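Local coordinates for protein short chain dehydrogenase (Rhodopseudomonas palustris, PDB 3H7A) that probably catalyses NAD(P)-dependent oxidation or reduction of a still unidentified substrate, at residues 73-78 against 82-87; 127-132 against 176-181; 26-29 against 33-36. One frame throughout, in Å; residues are numbered along the deposited sequence.

Overall arrangement
All three contacts lie on the seven-stranded parallel sheet of the Rossmann-type fold, and each joins a helix to a strand. Along the chain they come in series: interaction 3 first (helix 18-29 to strand 33-38), then interaction 1 (helix 68-81 to strand 84-89), then interaction 2 (helix 104-132 to strand 178-185). The centre of interaction 1 lies about 12 Å from each of the other two centres, which are about 19 Å apart. Interactions 1 and 2 share one face of the sheet, where N76 OD1 meets R127 NH2. Interaction 3 lies on the other face and is connected through strand 33-38, whose F35 packs on F74 and A78. Helices thus cover both faces.

Interaction 1. Residues 73-78 against 82-87; sequences AFLNAA and APLEVT
L84 spreads its two methyl branches over A78 and L75 where helix 68-81 turns back into strand 84-89, closing a crossover of the Rossmann fold. The helix and strand segments run at 139° to each other, with axes 9.5 Å apart at closest approach. With CG anti to the backbone N (chi1 180°), the L84 side chain reaches CD1 to 4.2 Å from A78 CB and CD2 to 4.1 Å from L75 CD2. Each branch therefore has its own partner, A78 near the end of the helix and L75 about one turn before it. The leucines meet at a slant, by methyl groups alone.

A82 N donates a nearly straight but weak bond to A78 O, 3.3 Å long, and A82 is where helical geometry is lost. A78 O and A82 O, both acceptors, lie only 2.9 Å apart. T9 OG1 of strand 9-13 gathers three carbonyl oxygens here, hydrogen-bonded to A82 O and weakly to A78 O and P83 O. L84 N is bonded to D79 OD1 in the helix, which fixes the first strand residue.

L75 also packs on E124, S125 and L128 of helix 104-132. Further along the strand, T87 OG1 is hydrogen-bonded to S125 OG, yet the same oxygen rests 4.0 Å from L75 CD2.

Interaction 2. Residues 127-132 against 176-181; sequences RLMLAH and KNIHVA
I178 inserts its CD1 methyl between M129 and L130 with chi2 at -132°, far from any staggered position. The strained torsion carries CD1 to 3.7 Å from M129 CB and 4.0 Å from L130 CG, so one methyl serves two successive residues of helix 104-132. This helix packs on one face of the parallel sheet of the Rossmann-type fold and reaches strand 178-185 past strand 135-142, where M129 and I178 both touch I137. Contact with M129 is made near the root of that side chain; beyond CB the methionine runs on, extended, to I137, L84 and T87 on the sheet. The I178 and L130 side chains meet at about a right angle.

L130 bears a second contact: its CD2 lies 4.0 Å from both K176 O and K176 CB, so the leucine rests on the root of the lysine. Between K176 and I178, N177 takes a positive phi as the C-prime residue of a Schellman motif: I178 N returns to L173 O and N177 N to M174 O. This ending of helix 153-173 leads straight into strand 178-185, and N177 ND2 is hydrogen-bonded to G133 O, the residue after 127-132.

L130 also packs on L100 of the second subunit, which places this corner of the fold beside a subunit interface. No hydrogen bond crosses between 127-132 and 176-181. The contact is held by van der Waals and hydrophobic packing, so side-chain shape, probably including the off-staggered I178, positions the two parts.

Interaction 3. Residues 26-29 against 33-36; sequences KFAA and TVFA
F27 and A28, the two residues that meet V34, follow directly on K26, whose NZ is gripped twice: by a salt bridge to E30 OE2 and by a cation-pi contact with the ring of W224. That polar end faces away from the strand, while the other side of the helical turn is apolar. There every contact within 4.5 Å is made by one methyl, V34 CG2. It lies 3.7 Å from A28 N, 4.0 Å from A28 CB and 4.0 Å from F27 CB, thus pressing on the backbone of the last helical turn as well as on two CB atoms.

The valine's torsion sets which methyl does this: at chi1 173° CG1 stands anti to the backbone N, and CG2, anti to the carbonyl carbon, is the branch that reaches the helix. V34 also rests on V12 of strand 9-13. F27 touches V34 by its root alone; its ring is carried away to meet the W224 ring edge-to-face and to pack on V10 and Y227. W224 is therefore shared by neighbouring residues, taking the charge of K26 and the ring of F27. No hydrogen bond joins 26-29 to 33-36, and the contact buries just 100 Å² in total. The backbones come closest at A28 and T33, CA to CA 5.9 Å.

Helix 18-29 is the crossover of the first beta-alpha-beta unit, between strands 9-13 and 33-38, the unit that in dinucleotide-binding Rossmann folds usually forms much of the cofactor site. Backbone hydrogen bonds tie V34 to strand 57-62 and F35 to strand 9-13. V34 faces helix 18-29, while F35, pointing to the opposite side of the sheet, packs on helix 68-81, meeting H81 edge-to-face.

Interaction 1. Residues 73-78 against 82-87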
ATOM      1  N   ALA B  73      21.848 -10.652 -26.261  1.00 24.85           N
ATOM      2  CA  ALA B  73      23.234 -10.832 -26.679  1.00 27.32           C
ATOM      3  C   ALA B  73      24.192 -10.274 -25.648  1.00 25.78           C
ATOM      4  O   ALA B  73      25.239 -10.861 -25.412  1.00 29.46           O
ATOM      5  CB  ALA B  73      23.490 -10.197 -28.053  1.00 27.83           C
ATOM      6  N   PHE B  74      23.823  -9.150 -25.039  1.00 23.44           N
ATOM      7  CA  PHE B  74      24.588  -8.552 -23.932  1.00 26.09           C
ATOM      8  C   PHE B  74      24.723  -9.502 -22.713  1.00 30.07           C
ATOM      9  O   PHE B  74      25.812  -9.659 -22.141  1.00 26.56           O
ATOM     10  CB  PHE B  74      23.926  -7.216 -23.548  1.00 25.10           C
ATOM     11  CG  PHE B  74      24.601  -6.466 -22.422  1.00 26.85           C
ATOM     12  CD1 PHE B  74      25.656  -5.586 -22.683  1.00 25.62           C
ATOM     13  CD2 PHE B  74      24.139  -6.585 -21.107  1.00 23.23           C
ATOM     14  CE1 PHE B  74      26.251  -4.872 -21.652  1.00 30.67           C
ATOM     15  CE2 PHE B  74      24.739  -5.879 -20.070  1.00 29.43           C
ATOM     16  CZ  PHE B  74      25.792  -5.017 -20.343  1.00 29.64           C
ATOM     17  N   LEU B  75      23.616 -10.144 -22.339  1.00 26.88           N
ATOM     18  CA  LEU B  75      23.588 -11.033 -21.184  1.00 26.51           C
ATOM     19  C   LEU B  75      24.259 -12.366 -21.455  1.00 28.17           C
ATOM     20  O   LEU B  75      24.995 -12.870 -20.603  1.00 28.80           O
ATOM     21  CB  LEU B  75      22.149 -11.233 -20.693  1.00 28.90           C
ATOM     22  CG  LEU B  75      21.490  -9.973 -20.114  1.00 23.12           C
ATOM     23  CD1 LEU B  75      20.017 -10.180 -19.845  1.00 22.34           C
ATOM     24  CD2 LEU B  75      22.206  -9.530 -18.863  1.00 15.75           C
ATOM     25  N   ASN B  76      23.999 -12.935 -22.635  1.00 30.45           N
ATOM     26  CA  ASN B  76      24.696 -14.132 -23.093  1.00 27.42           C
ATOM     27  C   ASN B  76      26.213 -13.923 -23.135  1.00 27.47           C
ATOM     28  O   ASN B  76      26.969 -14.795 -22.703  1.00 34.36           O
ATOM     29  CB  ASN B  76      24.205 -14.547 -24.477  1.00 21.21           C
ATOM     30  CG  ASN B  76      22.879 -15.269 -24.441  1.00 31.68           C
ATOM     31  OD1 ASN B  76      22.424 -15.718 -23.389  1.00 30.16           O
ATOM     32  ND2 ASN B  76      22.244 -15.388 -25.606  1.00 31.89           N
ATOM     33  N   ALA B  77      26.644 -12.767 -23.645  1.00 29.80           N
ATOM     34  CA  ALA B  77      28.061 -12.375 -23.656  1.00 27.22           C
ATOM     35  C   ALA B  77      28.651 -12.301 -22.256  1.00 29.48           C
ATOM     36  O   ALA B  77      29.762 -12.797 -22.028  1.00 26.73           O
ATOM     37  CB  ALA B  77      28.247 -11.050 -24.383  1.00 25.68           C
ATOM     38  N   ALA B  78      27.904 -11.704 -21.320  1.00 22.86           N
ATOM     39  CA  ALA B  78      28.354 -11.584 -19.932  1.00 25.07           C
ATOM     40  C   ALA B  78      28.498 -12.948 -19.299  1.00 21.42           C
ATOM     41  O   ALA B  78      29.536 -13.243 -18.718  1.00 19.77           O
ATOM     42  CB  ALA B  78      27.429 -10.687 -19.097  1.00 21.28           C
ATOM     43  N   ALA B  82      32.139 -15.059 -17.771  1.00 26.84           N
ATOM     44  CA  ALA B  82      32.178 -15.690 -16.457  1.00 21.77           C
ATOM     45  C   ALA B  82      30.719 -15.760 -15.999  1.00 25.94           C
ATOM     46  O   ALA B  82      29.915 -14.915 -16.415  1.00 28.68           O
ATOM     47  CB  ALA B  82      32.994 -14.837 -15.499  1.00 23.34           C
ATOM     48  N   PRO B  83      30.359 -16.762 -15.168  1.00 29.28           N
ATOM     49  CA  PRO B  83      28.980 -16.910 -14.702  1.00 23.48           C
ATOM     50  C   PRO B  83      28.323 -15.593 -14.285  1.00 24.56           C
ATOM     51  O   PRO B  83      28.860 -14.857 -13.452  1.00 24.38           O
ATOM     52  CB  PRO B  83      29.127 -17.836 -13.498  1.00 27.89           C
ATOM     53  CG  PRO B  83      30.277 -18.703 -13.858  1.00 27.74           C
ATOM     54  CD  PRO B  83      31.227 -17.823 -14.613  1.00 27.76           C
ATOM     55  N   LEU B  84      27.195 -15.287 -14.920  1.00 22.85           N
ATOM     56  CA  LEU B  84      26.415 -14.106 -14.601  1.00 24.57           C
ATOM     57  C   LEU B  84      25.785 -14.262 -13.216  1.00 27.35           C
ATOM     58  O   LEU B  84      24.935 -15.134 -13.008  1.00 22.90           O
ATOM     59  CB  LEU B  84      25.338 -13.876 -15.673  1.00 22.62           C
ATOM     60  CG  LEU B  84      24.422 -12.664 -15.464  1.00 21.53           C
ATOM     61  CD1 LEU B  84      25.164 -11.364 -15.574  1.00 15.90           C
ATOM     62  CD2 LEU B  84      23.315 -12.706 -16.474  1.00 17.88           C
ATOM     63  N   GLU B  85      26.215 -13.422 -12.273  1.00 21.93           N
ATOM     64  CA  GLU B  85      25.742 -13.507 -10.879  1.00 29.29           C
ATOM     65  C   GLU B  85      24.810 -12.401 -10.403  1.00 28.05           C
ATOM     66  O   GLU B  85      24.023 -12.611  -9.482  1.00 31.03           O
ATOM     67  CB  GLU B  85      26.911 -13.639  -9.912  1.00 29.59           C
ATOM     68  CG  GLU B  85      27.169 -15.088  -9.621  1.00 41.40           C
ATOM     69  CD  GLU B  85      28.456 -15.347  -8.909  1.00 43.57           C
ATOM     70  OE1 GLU B  85      28.874 -14.491  -8.094  1.00 35.37           O
ATOM     71  OE2 GLU B  85      29.040 -16.429  -9.166  1.00 40.18           O
ATOM     72  N   VAL B  86      24.928 -11.221 -11.005  1.00 29.59           N
ATOM     73  CA  VAL B  86      24.087 -10.081 -10.652  1.00 26.58           C
ATOM     74  C   VAL B  86      23.708  -9.338 -11.928  1.00 26.03           C
ATOM     75  O   VAL B  86      24.576  -9.051 -12.734  1.00 26.61           O
ATOM     76  CB  VAL B  86      24.812  -9.112  -9.679  1.00 25.27           C
ATOM     77  CG1 VAL B  86      23.905  -7.942  -9.256  1.00 21.06           C
ATOM     78  CG2 VAL B  86      25.301  -9.840  -8.444  1.00 18.34           C
ATOM     79  N   THR B  87      22.414  -9.066 -12.129  1.00 21.10           N
ATOM     80  CA  THR B  87      21.984  -8.097 -13.151  1.00 22.93           C
ATOM     81  C   THR B  87      21.366  -6.892 -12.450  1.00 22.04           C
ATOM     82  O   THR B  87      20.507  -7.063 -11.600  1.00 25.09           O
ATOM     83  CB  THR B  87      20.943  -8.696 -14.125  1.00 23.99           C
ATOM     84  OG1 THR B  87      21.567  -9.708 -14.915  1.00 25.71           O
ATOM     85  CG2 THR B  87      20.355  -7.621 -15.080  1.00 16.61           C
TER

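Interaction 2. Residues 127-132 against 176-181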
ATOM      1  N   ARG B 127      17.099 -17.014 -16.989  1.00 31.91           N
ATOM      2  CA  ARG B 127      17.469 -18.178 -17.785  1.00 28.26           C
ATOM      3  C   ARG B 127      18.926 -18.545 -17.531  1.00 30.05           C
ATOM      4  O   ARG B 127      19.229 -19.688 -17.200  1.00 26.82           O
ATOM      5  CB  ARG B 127      17.228 -17.935 -19.274  1.00 32.12           C
ATOM      6  CG  ARG B 127      17.513 -19.153 -20.149  1.00 24.99           C
ATOM      7  CD  ARG B 127      17.379 -18.872 -21.656  1.00 29.07           C
ATOM      8  NE  ARG B 127      17.958 -17.586 -22.052  1.00 39.99           N
ATOM      9  CZ  ARG B 127      19.239 -17.371 -22.367  1.00 34.94           C
ATOM     10  NH1 ARG B 127      20.135 -18.358 -22.354  1.00 37.39           N
ATOM     11  NH2 ARG B 127      19.627 -16.147 -22.698  1.00 33.15           N
ATOM     12  N   LEU B 128      19.812 -17.558 -17.637  1.00 28.29           N
ATOM     13  CA  LEU B 128      21.242 -17.792 -17.424  1.00 24.65           C
ATOM     14  C   LEU B 128      21.587 -18.191 -15.990  1.00 30.18           C
ATOM     15  O   LEU B 128      22.355 -19.139 -15.784  1.00 27.62           O
ATOM     16  CB  LEU B 128      22.054 -16.568 -17.848  1.00 21.36           C
ATOM     17  CG  LEU B 128      21.910 -16.181 -19.318  1.00 17.59           C
ATOM     18  CD1 LEU B 128      22.358 -14.761 -19.539  1.00 19.60           C
ATOM     19  CD2 LEU B 128      22.660 -17.125 -20.232  1.00 23.71           C
ATOM     20  N   MET B 129      21.007 -17.490 -15.010  1.00 27.63           N
ATOM     21  CA  MET B 129      21.325 -17.710 -13.595  1.00 21.72           C
ATOM     22  C   MET B 129      20.822 -19.051 -13.047  1.00 25.77           C
ATOM     23  O   MET B 129      21.509 -19.691 -12.244  1.00 25.17           O
ATOM     24  CB  MET B 129      20.780 -16.566 -12.729  1.00 21.35           C
ATOM     25  CG  MET B 129      21.521 -15.258 -12.839  1.00 24.27           C
ATOM     26  SD  MET B 129      20.525 -13.886 -12.204  1.00 14.08           S
ATOM     27  CE  MET B 129      21.720 -12.580 -12.374  1.00 16.02           C
ATOM     28  N   LEU B 130      19.639 -19.480 -13.494  1.00 23.98           N
ATOM     29  CA  LEU B 130      19.055 -20.749 -13.052  1.00 28.60           C
ATOM     30  C   LEU B 130      19.918 -21.965 -13.422  1.00 34.27           C
ATOM     31  O   LEU B 130      19.960 -22.955 -12.679  1.00 37.25           O
ATOM     32  CB  LEU B 130      17.617 -20.914 -13.570  1.00 24.84           C
ATOM     33  CG  LEU B 130      16.532 -20.106 -12.834  1.00 29.19           C
ATOM     34  CD1 LEU B 130      15.236 -20.024 -13.645  1.00 26.80           C
ATOM     35  CD2 LEU B 130      16.248 -20.657 -11.456  1.00 31.89           C
ATOM     36  N   ALA B 131      20.620 -21.868 -14.550  1.00 34.69           N
ATOM     37  CA  ALA B 131      21.608 -22.869 -14.950  1.00 33.32           C
ATOM     38  C   ALA B 131      22.771 -22.978 -13.953  1.00 36.51           C
ATOM     39  O   ALA B 131      23.350 -24.057 -13.794  1.00 39.26           O
ATOM     40  CB  ALA B 131      22.122 -22.565 -16.348  1.00 34.20           C
ATOM     41  N   HIS B 132      23.106 -21.870 -13.286  1.00 33.27           N
ATOM     42  CA  HIS B 132      24.142 -21.864 -12.248  1.00 29.04           C
ATOM     43  C   HIS B 132      23.564 -22.118 -10.864  1.00 33.21           C
ATOM     44  O   HIS B 132      24.312 -22.343  -9.905  1.00 30.96           O
ATOM     45  CB  HIS B 132      24.936 -20.550 -12.254  1.00 31.20           C
ATOM     46  CG  HIS B 132      25.555 -20.223 -13.577  1.00 29.02           C
ATOM     47  ND1 HIS B 132      26.592 -20.955 -14.117  1.00 37.40           N
ATOM     48  CD2 HIS B 132      25.287 -19.238 -14.466  1.00 29.91           C
ATOM     49  CE1 HIS B 132      26.933 -20.436 -15.283  1.00 34.62           C
ATOM     50  NE2 HIS B 132      26.157 -19.393 -15.518  1.00 37.91           N
ATOM     51  N   LYS B 176      13.779 -20.388  -5.709  1.00 30.67           N
ATOM     52  CA  LYS B 176      14.696 -21.076  -6.616  0.50 31.14           C
ATOM     53  C   LYS B 176      16.082 -20.441  -6.574  1.00 30.48           C
ATOM     54  O   LYS B 176      16.863 -20.585  -7.516  1.00 37.86           O
ATOM     55  CB  LYS B 176      14.157 -21.066  -8.050  0.50 31.70           C
ATOM     56  CG  LYS B 176      12.833 -21.783  -8.223  0.50 32.80           C
ATOM     57  CD  LYS B 176      12.582 -22.136  -9.675  0.50 43.33           C
ATOM     58  CE  LYS B 176      11.210 -22.761  -9.848  0.50 48.62           C
ATOM     59  NZ  LYS B 176      10.141 -21.726  -9.824  0.50 44.70           N
ATOM     60  N   ASN B 177      16.358 -19.729  -5.477  1.00 28.09           N
ATOM     61  CA  ASN B 177      17.679 -19.167  -5.125  1.00 28.02           C
ATOM     62  C   ASN B 177      18.099 -17.929  -5.917  1.00 29.43           C
ATOM     63  O   ASN B 177      19.290 -17.577  -5.992  1.00 30.86           O
ATOM     64  CB  ASN B 177      18.768 -20.270  -5.108  1.00 27.42           C
ATOM     65  CG  ASN B 177      19.979 -19.904  -4.266  1.00 37.26           C
ATOM     66  OD1 ASN B 177      19.869 -19.225  -3.249  1.00 45.00           O
ATOM     67  ND2 ASN B 177      21.145 -20.357  -4.696  1.00 33.45           N
ATOM     68  N   ILE B 178      17.115 -17.245  -6.483  1.00 22.58           N
ATOM     69  CA  ILE B 178      17.374 -15.947  -7.094  1.00 23.80           C
ATOM     70  C   ILE B 178      16.781 -14.812  -6.261  1.00 21.59           C
ATOM     71  O   ILE B 178      15.576 -14.723  -6.085  1.00 25.96           O
ATOM     72  CB  ILE B 178      16.867 -15.895  -8.549  1.00 24.51           C
ATOM     73  CG1 ILE B 178      17.253 -17.205  -9.261  1.00 24.08           C
ATOM     74  CG2 ILE B 178      17.348 -14.620  -9.229  1.00 17.00           C
ATOM     75  CD1 ILE B 178      17.878 -17.071 -10.569  1.00 27.17           C
ATOM     76  N   HIS B 179      17.644 -13.938  -5.758  1.00 19.03           N
ATOM     77  CA  HIS B 179      17.210 -12.764  -5.041  1.00 20.73           C
ATOM     78  C   HIS B 179      16.804 -11.683  -6.035  1.00 24.41           C
ATOM     79  O   HIS B 179      17.644 -10.904  -6.508  1.00 21.51           O
ATOM     80  CB  HIS B 179      18.344 -12.252  -4.145  1.00 21.32           C
ATOM     81  CG  HIS B 179      17.969 -11.100  -3.258  1.00 24.39           C
ATOM     82  ND1 HIS B 179      18.854 -10.552  -2.353  1.00 32.93           N
ATOM     83  CD2 HIS B 179      16.817 -10.399  -3.126  1.00 26.67           C
ATOM     84  CE1 HIS B 179      18.268  -9.556  -1.713  1.00 30.13           C
ATOM     85  NE2 HIS B 179      17.032  -9.439  -2.166  1.00 30.82           N
ATOM     86  N   VAL B 180      15.511 -11.622  -6.333  1.00 21.52           N
ATOM     87  CA  VAL B 180      14.974 -10.531  -7.142  1.00 21.49           C
ATOM     88  C   VAL B 180      14.682  -9.382  -6.187  1.00 23.46           C
ATOM     89  O   VAL B 180      14.103  -9.601  -5.123  1.00 24.36           O
ATOM     90  CB  VAL B 180      13.681 -10.945  -7.896  1.00 20.70           C
ATOM     91  CG1 VAL B 180      13.222  -9.852  -8.843  1.00 21.10           C
ATOM     92  CG2 VAL B 180      13.906 -12.227  -8.670  1.00 18.61           C
ATOM     93  N   ALA B 181      15.107  -8.169  -6.536  1.00 20.97           N
ATOM     94  CA  ALA B 181      14.814  -7.014  -5.700  1.00 16.76           C
ATOM     95  C   ALA B 181      14.459  -5.776  -6.515  1.00 13.47           C
ATOM     96  O   ALA B 181      14.738  -5.693  -7.727  1.00 12.58           O
ATOM     97  CB  ALA B 181      15.964  -6.713  -4.705  1.00 16.34           C
TER

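Interaction 3. Residues 26-29 against 33-36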
ATOM      1  N   LYS B  26      31.321   0.143  -7.948  1.00 32.93           N
ATOM      2  CA  LYS B  26      31.175  -0.636  -6.707  1.00 31.13           C
ATOM      3  C   LYS B  26      31.346  -2.138  -6.910  1.00 30.75           C
ATOM      4  O   LYS B  26      32.102  -2.779  -6.180  1.00 27.42           O
ATOM      5  CB  LYS B  26      29.826  -0.337  -6.012  1.00 28.11           C
ATOM      6  CG  LYS B  26      29.561  -1.104  -4.699  1.00 32.80           C
ATOM      7  CD  LYS B  26      30.695  -0.953  -3.671  1.00 36.60           C
ATOM      8  CE  LYS B  26      30.169  -1.031  -2.253  1.00 39.15           C
ATOM      9  NZ  LYS B  26      31.165  -1.598  -1.308  1.00 35.71           N
ATOM     10  N   PHE B  27      30.649  -2.698  -7.892  1.00 26.90           N
ATOM     11  CA  PHE B  27      30.745  -4.127  -8.125  1.00 26.21           C
ATOM     12  C   PHE B  27      32.097  -4.546  -8.688  1.00 30.83           C
ATOM     13  O   PHE B  27      32.566  -5.645  -8.388  1.00 30.11           O
ATOM     14  CB  PHE B  27      29.564  -4.632  -8.948  1.00 24.32           C
ATOM     15  CG  PHE B  27      28.306  -4.758  -8.136  1.00 26.47           C
ATOM     16  CD1 PHE B  27      27.970  -5.972  -7.531  1.00 25.28           C
ATOM     17  CD2 PHE B  27      27.486  -3.650  -7.923  1.00 22.71           C
ATOM     18  CE1 PHE B  27      26.821  -6.089  -6.751  1.00 24.54           C
ATOM     19  CE2 PHE B  27      26.340  -3.751  -7.148  1.00 31.68           C
ATOM     20  CZ  PHE B  27      25.997  -4.974  -6.562  1.00 24.53           C
ATOM     21  N   ALA B  28      32.737  -3.654  -9.453  1.00 27.55           N
ATOM     22  CA  ALA B  28      34.097  -3.898  -9.928  1.00 31.86           C
ATOM     23  C   ALA B  28      35.095  -3.817  -8.779  1.00 30.04           C
ATOM     24  O   ALA B  28      36.052  -4.583  -8.752  1.00 36.76           O
ATOM     25  CB  ALA B  28      34.475  -2.939 -11.037  1.00 29.63           C
ATOM     26  N   ALA B  29      34.846  -2.914  -7.827  1.00 33.86           N
ATOM     27  CA  ALA B  29      35.693  -2.751  -6.631  1.00 35.10           C
ATOM     28  C   ALA B  29      35.609  -3.965  -5.720  1.00 33.97           C
ATOM     29  O   ALA B  29      36.535  -4.250  -4.970  1.00 36.20           O
ATOM     30  CB  ALA B  29      35.315  -1.498  -5.861  1.00 33.19           C
ATOM     31  N   THR B  33      33.678  -8.879 -12.694  1.00 20.88           N
ATOM     32  CA  THR B  33      33.826  -8.224 -13.987  1.00 25.35           C
ATOM     33  C   THR B  33      32.491  -7.582 -14.330  1.00 23.52           C
ATOM     34  O   THR B  33      31.475  -8.249 -14.380  1.00 27.28           O
ATOM     35  CB  THR B  33      34.244  -9.182 -15.120  1.00 24.95           C
ATOM     36  OG1 THR B  33      35.533  -9.737 -14.830  1.00 27.40           O
ATOM     37  CG2 THR B  33      34.309  -8.445 -16.458  1.00 15.04           C
ATOM     38  N   VAL B  34      32.495  -6.284 -14.569  1.00 28.67           N
ATOM     39  CA  VAL B  34      31.258  -5.605 -14.901  1.00 26.77           C
ATOM     40  C   VAL B  34      31.104  -5.509 -16.412  1.00 25.37           C
ATOM     41  O   VAL B  34      32.018  -5.106 -17.111  1.00 28.04           O
ATOM     42  CB  VAL B  34      31.169  -4.225 -14.198  1.00 26.77           C
ATOM     43  CG1 VAL B  34      29.942  -3.425 -14.685  1.00 28.32           C
ATOM     44  CG2 VAL B  34      31.132  -4.414 -12.674  1.00 28.07           C
ATOM     45  N   PHE B  35      29.956  -5.951 -16.902  1.00 23.69           N
ATOM     46  CA  PHE B  35      29.507  -5.671 -18.248  1.00 22.81           C
ATOM     47  C   PHE B  35      28.620  -4.451 -18.163  1.00 29.06           C
ATOM     48  O   PHE B  35      27.547  -4.490 -17.571  1.00 32.99           O
ATOM     49  CB  PHE B  35      28.774  -6.890 -18.844  1.00 24.91           C
ATOM     50  CG  PHE B  35      29.706  -7.849 -19.535  1.00 23.82           C
ATOM     51  CD1 PHE B  35      30.693  -8.527 -18.809  1.00 30.14           C
ATOM     52  CD2 PHE B  35      29.647  -8.026 -20.918  1.00 31.25           C
ATOM     53  CE1 PHE B  35      31.595  -9.378 -19.440  1.00 16.24           C
ATOM     54  CE2 PHE B  35      30.540  -8.888 -21.564  1.00 29.08           C
ATOM     55  CZ  PHE B  35      31.510  -9.566 -20.821  1.00 27.91           C
ATOM     56  N   ALA B  36      29.099  -3.357 -18.733  1.00 24.12           N
ATOM     57  CA  ALA B  36      28.430  -2.088 -18.623  1.00 23.92           C
ATOM     58  C   ALA B  36      27.856  -1.742 -19.975  1.00 24.90           C
ATOM     59  O   ALA B  36      28.564  -1.772 -20.981  1.00 26.19           O
ATOM     60  CB  ALA B  36      29.427  -1.027 -18.172  1.00 20.14           C
TER